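Local coordinates for protein 401aa long hypothetical glucose-1-phosphate thymidylyltransferase (Sulfolobus tokodaii, PDB 2GGO) that is a bifunctional sugar-1-phosphate nucleotidylyltransferase and amino-sugar acetyltransferase that makes UDP-N-acetylglucosamine and UDP-N-acetylgalactosamine, at residues A[234-239]-A[250-255]; A[268-273]-A[286-291]; A[258-263]-A[276-281]. All blocks are in the same frame, centred on the assembly; numbering follows the deposited sequence.

Contact 1 (A[234-239]-A[250-255])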
# COMPACT_ATOMS: atom_id res chain seq x y z
N ASN A 234 12.51 -1.32 26.31
CA ASN A 234 13.50 -0.91 27.27
C ASN A 234 14.15 0.35 26.76
O ASN A 234 14.64 0.37 25.65
CB ASN A 234 14.54 -2.03 27.41
CG ASN A 234 15.80 -1.58 28.12
OD1 ASN A 234 15.74 -0.94 29.19
ND2 ASN A 234 16.97 -1.92 27.53
N VAL A 235 14.11 1.42 27.55
CA VAL A 235 14.71 2.70 27.20
C VAL A 235 15.73 3.08 28.25
O VAL A 235 15.40 3.17 29.44
CB VAL A 235 13.66 3.81 27.10
CG1 VAL A 235 14.31 5.15 26.77
CG2 VAL A 235 12.63 3.45 26.07
N GLU A 236 16.97 3.30 27.81
CA GLU A 236 18.07 3.53 28.74
C GLU A 236 18.00 4.96 29.16
O GLU A 236 17.14 5.71 28.69
CB GLU A 236 19.41 3.28 28.06
CG GLU A 236 19.66 1.86 27.65
CD GLU A 236 21.08 1.63 27.12
OE1 GLU A 236 21.79 2.61 26.78
OE2 GLU A 236 21.47 0.44 27.03
N ASP A 237 18.91 5.35 30.05
CA ASP A 237 18.96 6.75 30.42
C ASP A 237 19.56 7.61 29.30
O ASP A 237 20.27 7.12 28.43
CB ASP A 237 19.58 6.99 31.81
CG ASP A 237 20.98 6.48 31.92
OD1 ASP A 237 21.60 6.14 30.90
OD2 ASP A 237 21.49 6.42 33.06
N ASN A 238 19.23 8.89 29.34
CA ASN A 238 19.60 9.84 28.30
C ASN A 238 19.05 9.60 26.93
O ASN A 238 19.75 9.77 25.95
CB ASN A 238 21.11 10.02 28.25
CG ASN A 238 21.60 10.67 29.47
OD1 ASN A 238 22.20 10.03 30.34
ND2 ASN A 238 21.28 11.94 29.60
N VAL A 239 17.79 9.19 26.87
CA VAL A 239 17.07 9.17 25.64
C VAL A 239 16.06 10.30 25.76
O VAL A 239 15.41 10.41 26.77
CB VAL A 239 16.45 7.80 25.40
CG1 VAL A 239 15.71 7.78 24.09
CG2 VAL A 239 17.52 6.73 25.39
N ASP A 250 10.18 -5.78 23.40
CA ASP A 250 11.50 -6.25 23.03
C ASP A 250 12.38 -5.19 22.39
O ASP A 250 13.56 -5.44 22.18
CB ASP A 250 11.42 -7.53 22.22
CG ASP A 250 10.75 -8.64 23.01
OD1 ASP A 250 11.11 -8.77 24.21
OD2 ASP A 250 9.86 -9.35 22.45
N ALA A 251 11.83 -4.00 22.14
CA ALA A 251 12.60 -2.90 21.58
C ALA A 251 13.51 -2.26 22.63
O ALA A 251 13.12 -2.09 23.80
CB ALA A 251 11.68 -1.86 20.88
N GLU A 252 14.73 -1.93 22.22
CA GLU A 252 15.76 -1.43 23.11
C GLU A 252 16.22 -0.12 22.56
O GLU A 252 16.59 -0.05 21.37
CB GLU A 252 16.95 -2.40 23.14
CG GLU A 252 17.86 -2.23 24.39
CD GLU A 252 19.35 -2.66 24.18
OE1 GLU A 252 19.68 -3.29 23.11
OE2 GLU A 252 20.19 -2.36 25.09
N ILE A 253 16.20 0.92 23.39
CA ILE A 253 16.63 2.27 23.02
C ILE A 253 17.76 2.79 23.92
O ILE A 253 17.60 2.97 25.11
CB ILE A 253 15.47 3.24 23.03
CG1 ILE A 253 14.24 2.61 22.32
CG2 ILE A 253 15.90 4.54 22.47
CD1 ILE A 253 13.20 3.56 21.85
N LYS A 254 18.92 3.03 23.30
CA LYS A 254 20.16 3.31 23.98
C LYS A 254 20.39 4.78 24.08
O LYS A 254 19.84 5.59 23.32
CB LYS A 254 21.31 2.67 23.22
CG LYS A 254 21.10 1.18 22.98
CD LYS A 254 22.36 0.52 22.49
CE LYS A 254 22.21 -1.03 22.28
NZ LYS A 254 23.28 -1.55 21.35
N SER A 255 21.20 5.12 25.06
CA SER A 255 21.40 6.51 25.47
C SER A 255 21.87 7.38 24.32
O SER A 255 22.48 6.90 23.36
CB SER A 255 22.39 6.53 26.64
OG SER A 255 21.99 5.56 27.62

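Contact 2 (A[268-273]-A[286-291])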
# COMPACT_ATOMS: atom_id res chain seq x y z
N GLY A 268 11.28 -5.70 18.86
CA GLY A 268 12.57 -6.28 18.65
C GLY A 268 13.55 -5.28 18.05
O GLY A 268 14.67 -5.65 17.73
N SER A 269 13.17 -4.02 17.91
CA SER A 269 14.08 -3.02 17.37
C SER A 269 15.23 -2.69 18.31
O SER A 269 15.12 -2.84 19.51
CB SER A 269 13.33 -1.78 16.99
OG SER A 269 12.57 -2.11 15.82
N GLU A 270 16.37 -2.29 17.73
CA GLU A 270 17.50 -1.88 18.52
C GLU A 270 17.94 -0.53 17.97
O GLU A 270 18.38 -0.44 16.85
CB GLU A 270 18.59 -2.92 18.42
CG GLU A 270 19.85 -2.60 19.20
CD GLU A 270 20.86 -3.77 19.19
OE1 GLU A 270 21.26 -4.24 18.10
OE2 GLU A 270 21.25 -4.22 20.31
N ILE A 271 17.76 0.52 18.77
CA ILE A 271 17.96 1.90 18.33
C ILE A 271 19.09 2.44 19.15
O ILE A 271 19.15 2.19 20.34
CB ILE A 271 16.71 2.80 18.61
CG1 ILE A 271 15.45 2.12 18.12
CG2 ILE A 271 16.85 4.18 17.88
CD1 ILE A 271 15.51 1.91 16.63
N GLY A 272 20.00 3.17 18.53
CA GLY A 272 21.04 3.82 19.28
C GLY A 272 22.37 3.07 19.35
O GLY A 272 22.54 1.99 18.74
N PRO A 273 23.33 3.66 20.04
CA PRO A 273 23.25 4.93 20.78
C PRO A 273 23.31 6.13 19.85
O PRO A 273 23.72 5.96 18.72
CB PRO A 273 24.52 4.90 21.61
CG PRO A 273 25.48 4.11 20.82
CD PRO A 273 24.69 3.08 20.10
N LYS A 286 11.81 -5.24 14.19
CA LYS A 286 13.15 -5.79 14.27
C LYS A 286 14.19 -5.03 13.44
O LYS A 286 14.94 -5.62 12.64
CB LYS A 286 13.11 -7.26 13.82
CG LYS A 286 12.68 -8.16 14.94
CD LYS A 286 12.70 -9.59 14.50
CE LYS A 286 11.99 -10.47 15.51
NZ LYS A 286 11.65 -11.74 14.78
N ASN A 287 14.22 -3.71 13.64
CA ASN A 287 15.05 -2.86 12.82
C ASN A 287 16.22 -2.44 13.63
O ASN A 287 16.12 -2.39 14.83
CB ASN A 287 14.27 -1.64 12.36
CG ASN A 287 13.16 -1.99 11.44
OD1 ASN A 287 13.35 -2.31 10.28
ND2 ASN A 287 11.96 -1.93 11.94
N LYS A 288 17.36 -2.27 12.98
CA LYS A 288 18.50 -1.68 13.65
C LYS A 288 18.78 -0.31 13.05
O LYS A 288 18.88 -0.18 11.81
CB LYS A 288 19.74 -2.58 13.66
CG LYS A 288 20.98 -1.91 14.43
CD LYS A 288 21.68 -2.88 15.38
CE LYS A 288 22.63 -2.23 16.38
NZ LYS A 288 23.36 -1.24 15.63
N ILE A 289 18.79 0.69 13.94
CA ILE A 289 19.09 2.10 13.66
C ILE A 289 20.20 2.44 14.66
O ILE A 289 19.93 2.53 15.88
CB ILE A 289 17.86 3.02 13.86
CG1 ILE A 289 16.67 2.59 13.01
CG2 ILE A 289 18.20 4.47 13.56
CD1 ILE A 289 16.80 2.68 11.51
N GLY A 290 21.42 2.65 14.13
CA GLY A 290 22.72 2.81 14.88
C GLY A 290 23.17 4.21 15.17
O GLY A 290 22.41 5.15 15.01
N ALA A 291 24.43 4.37 15.55
CA ALA A 291 24.95 5.65 15.99
C ALA A 291 25.15 6.53 14.80
O ALA A 291 25.70 6.06 13.78
CB ALA A 291 26.24 5.48 16.74
O HOH W 1 16.80 -5.27 16.03

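Contact 3 (A[258-263]-A[276-281])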
# COMPACT_ATOMS: atom_id res chain seq x y z
N TYR A 258 17.52 10.46 20.37
CA TYR A 258 16.63 11.63 20.40
C TYR A 258 15.47 11.39 19.44
O TYR A 258 15.68 11.15 18.25
CB TYR A 258 17.36 12.88 19.95
CG TYR A 258 16.74 14.22 20.35
CD1 TYR A 258 17.13 14.86 21.53
CD2 TYR A 258 15.81 14.86 19.53
CE1 TYR A 258 16.62 16.11 21.88
CE2 TYR A 258 15.29 16.13 19.88
CZ TYR A 258 15.70 16.73 21.05
OH TYR A 258 15.23 17.95 21.42
N ILE A 259 14.25 11.41 19.98
CA ILE A 259 13.05 11.02 19.22
C ILE A 259 12.11 12.21 19.20
O ILE A 259 11.77 12.74 20.24
CB ILE A 259 12.42 9.72 19.86
CG1 ILE A 259 13.43 8.56 19.85
CG2 ILE A 259 11.14 9.29 19.20
CD1 ILE A 259 12.92 7.29 20.58
N GLU A 260 11.78 12.71 18.02
CA GLU A 260 10.73 13.71 17.89
C GLU A 260 9.55 13.00 17.26
O GLU A 260 9.63 12.59 16.12
CB GLU A 260 11.22 14.94 17.08
CG GLU A 260 12.37 15.72 17.81
CD GLU A 260 13.01 16.87 17.02
OE1 GLU A 260 13.14 16.74 15.77
OE2 GLU A 260 13.41 17.91 17.66
N GLY A 261 8.47 12.79 18.02
CA GLY A 261 7.35 11.97 17.55
C GLY A 261 6.55 12.78 16.55
O GLY A 261 6.70 14.01 16.49
N PRO A 262 5.64 12.13 15.81
CA PRO A 262 5.21 10.73 15.91
C PRO A 262 6.16 9.71 15.28
O PRO A 262 6.59 9.87 14.14
CB PRO A 262 3.87 10.71 15.18
CG PRO A 262 3.92 11.82 14.27
CD PRO A 262 4.89 12.85 14.76
N VAL A 263 6.45 8.66 16.05
CA VAL A 263 7.36 7.64 15.64
C VAL A 263 6.86 6.31 16.09
O VAL A 263 6.44 6.14 17.24
CB VAL A 263 8.72 7.93 16.30
CG1 VAL A 263 9.57 6.70 16.42
CG2 VAL A 263 9.40 9.06 15.55
N TYR A 276 18.89 9.53 15.90
CA TYR A 276 17.93 10.64 15.87
C TYR A 276 16.74 10.19 15.06
O TYR A 276 16.85 10.06 13.87
CB TYR A 276 18.56 11.87 15.22
CG TYR A 276 17.77 13.21 15.17
CD1 TYR A 276 16.62 13.43 15.92
CD2 TYR A 276 18.20 14.24 14.34
CE1 TYR A 276 15.94 14.66 15.84
CE2 TYR A 276 17.52 15.46 14.25
CZ TYR A 276 16.39 15.65 15.01
OH TYR A 276 15.73 16.84 14.97
N LEU A 277 15.59 9.94 15.70
CA LEU A 277 14.37 9.60 14.95
C LEU A 277 13.44 10.80 14.84
O LEU A 277 13.06 11.40 15.84
CB LEU A 277 13.67 8.40 15.54
CG LEU A 277 14.54 7.16 15.81
CD1 LEU A 277 13.70 6.09 16.41
CD2 LEU A 277 15.23 6.65 14.51
N ARG A 278 13.07 11.18 13.63
CA ARG A 278 12.31 12.38 13.43
C ARG A 278 10.90 12.01 13.05
O ARG A 278 10.64 10.85 12.72
CB ARG A 278 12.95 13.27 12.35
CG ARG A 278 14.18 14.06 12.86
CD ARG A 278 15.02 14.59 11.71
NE ARG A 278 14.24 15.58 11.01
CZ ARG A 278 14.49 16.01 9.77
NH1 ARG A 278 15.48 15.49 9.06
NH2 ARG A 278 13.73 16.94 9.23
N PRO A 279 9.99 13.00 13.07
CA PRO A 279 8.57 12.71 12.79
C PRO A 279 8.32 11.81 11.58
O PRO A 279 8.87 12.02 10.46
CB PRO A 279 7.99 14.12 12.56
CG PRO A 279 8.78 14.99 13.55
CD PRO A 279 10.22 14.44 13.39
N TYR A 280 7.45 10.85 11.80
CA TYR A 280 6.95 9.89 10.80
C TYR A 280 7.96 8.83 10.46
O TYR A 280 7.93 8.28 9.39
CB TYR A 280 6.32 10.58 9.58
CG TYR A 280 5.10 11.34 10.02
CD1 TYR A 280 3.96 10.65 10.48
CD2 TYR A 280 5.11 12.75 10.06
CE1 TYR A 280 2.82 11.35 10.93
CE2 TYR A 280 3.98 13.46 10.51
CZ TYR A 280 2.85 12.74 10.95
OH TYR A 280 1.74 13.43 11.40
N THR A 281 8.80 8.51 11.44
CA THR A 281 9.70 7.39 11.36
C THR A 281 8.89 6.17 11.74
O THR A 281 8.38 6.11 12.83
CB THR A 281 10.88 7.56 12.29
OG1 THR A 281 11.74 8.58 11.76
CG2 THR A 281 11.67 6.23 12.40

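Contact 1 (A[234-239]-A[250-255])
Ile253 crosses Val239 at about a right angle, and this pair is the tight apolar part of the contact: CG2 of Ile253 sits 3.6 Å from CG1 of Val239. Val235 is a lighter neighbour alongside, its CG2 4.2 Å from CB of Ile253. Beta-branched residues suit such a strand, because their forked CB fills the inward face close to the backbone. Parallel ladder bonds hold the register: Ile253 N gives to Asn234 O at 2.8 Å, and Glu236 N to Ile253 O, also at 2.8 Å.

The outward face is polar and looser. The amide of Asn234 and the carboxylate of Glu252 run side by side, their planes only 12° apart, with ND2 of Asn234 3.3 Å from CG of Glu252. OE2 of Glu252 lies 3.6 Å from OE2 of Glu236, a like-charge approach probably eased by solvent, since both residues are partly exposed.

Beyond the strands a closer polar contact forms. Glu236 keeps CG beside its own backbone N (chi1 -66°) and extends along Lys254, which lets OE1 accept from Ser255 N at 3.1 Å, on the anti side but tilted out of the carboxylate plane.

Strand 234-235 edges a parallel sheet of the left-handed beta-helix formed by hexapeptide repeats. Strand 252-253 continues to 270-271 by backbone bonds, while inside the coil Val235 and Ile253 rest on Ile247 of strand 245-247.

Contact 2 (A[268-273]-A[286-291])
Glu270 and Lys288, paired on the outward face of two parallel strands, run side by side and point the same way. Glu270 loses the most surface to the contact, and it is the lysine's hydrocarbon that meets it: OE1 of Glu270 lies 3.0 Å from CE of Lys288 and 3.1 Å from its CD. The glutamate puts CG opposite its backbone N (chi1 180°) and runs out extended, whereas the lysine chain bends at chi2 and again at chi4. That second bend leaves NZ of Lys288 4.4 Å from OE1 of Glu270, too far for a salt bridge, although the opposite charges probably still attract. Long, flexible charged residues suit this face, covering the strands with methylenes while keeping their charged ends outward.

Ile289, next after Glu270 in surface covered, points into the coil beside Ile271. Both isoleucines hold CG1 beside the backbone N, and CD1 of Ile271 turns across toward the next strand, 3.8 Å from CB of Ile289, a close fit of like shapes.

The backbone bonds include Ile289 N to Glu270 O at 3.1 Å and Gly272 N to Ile289 O at 2.7 Å. Ser269 OG accepts from Asn287 N at 3.2 Å in a nearly straight bond (171°) and also bonds to Gly266 O, which ties the corner to the preceding turn. Gly272 has backbone angles at which a CB would jam against the preceding carbonyl, and a cis peptide follows it to Pro273.

These are successive rungs of a left-handed beta-helix. Strand 270-271 follows 252-253 in the same sheet and strand 288-291 leads on to 305-308, where Ile289 touches Ile306; inside, both isoleucines meet Leu277 of strand 276-277 and Leu283 of strand 281-283.

Contact 3 (A[258-263]-A[276-281])
Tyr276 stands beside Tyr258, pointing the same way, but their rings are turned 78° apart in an oblique pair, with CE1 of Tyr276 3.7 Å from CD2 of Tyr258. The Tyr276 ring stands off the outward face, with CG anti to the backbone N (chi1 -175°), which brings OH to OE1 of Glu260 at 2.7 Å, a bond it donates from above the carboxylate plane. CG of Arg278 lies over one face of this ring, toward its margin, and the arginine's NH1 goes on to a salt bridge with Glu294. A phenylalanine in place of Tyr276 would keep the ring but would probably leave the Glu260 carboxylate without this donor and freer to turn.

Strands 258-260 and 276-277 are stacked rungs of a left-handed beta-helix of hexapeptide repeats, Ile259, Val263 and Leu277 facing its interior. At the following corner, CG of Pro262 sits over one face of the Tyr280 ring, 3.8 Å from its centroid, in a CH-pi contact suited to a rigid pyrrolidine. The type II turn from Arg278 to Thr281 presents Tyr280 N to Pro262 O at 2.7 Å, while Tyr280 OH bonds Asp224 on helix 212-225, against which Pro262 also packs.

All three contacts join consecutive coils of one left-handed beta-helix, on two of its walls. Contacts 1 and 2 belong to the same sheet and meet through probable backbone bonds, Glu252 N to Ser269 O and Glu252 O to Ile271 N, so they continue one ladder. Contact 3 lies in another sheet, its strands following 252-253 and 270-271 along the chain. The walls face each other through apolar groups: Ile253 meets Ile259, while Ile271 and Ile289 meet Leu277. Contact 1, at the sheet's edge, is the surface one, with crowded carboxylates; contacts 2 and 3 are partly buried. Aromatic rings distinguish contact 3, whose corner abuts helix 212-225, from the glutamate and lysine exterior of contact 2.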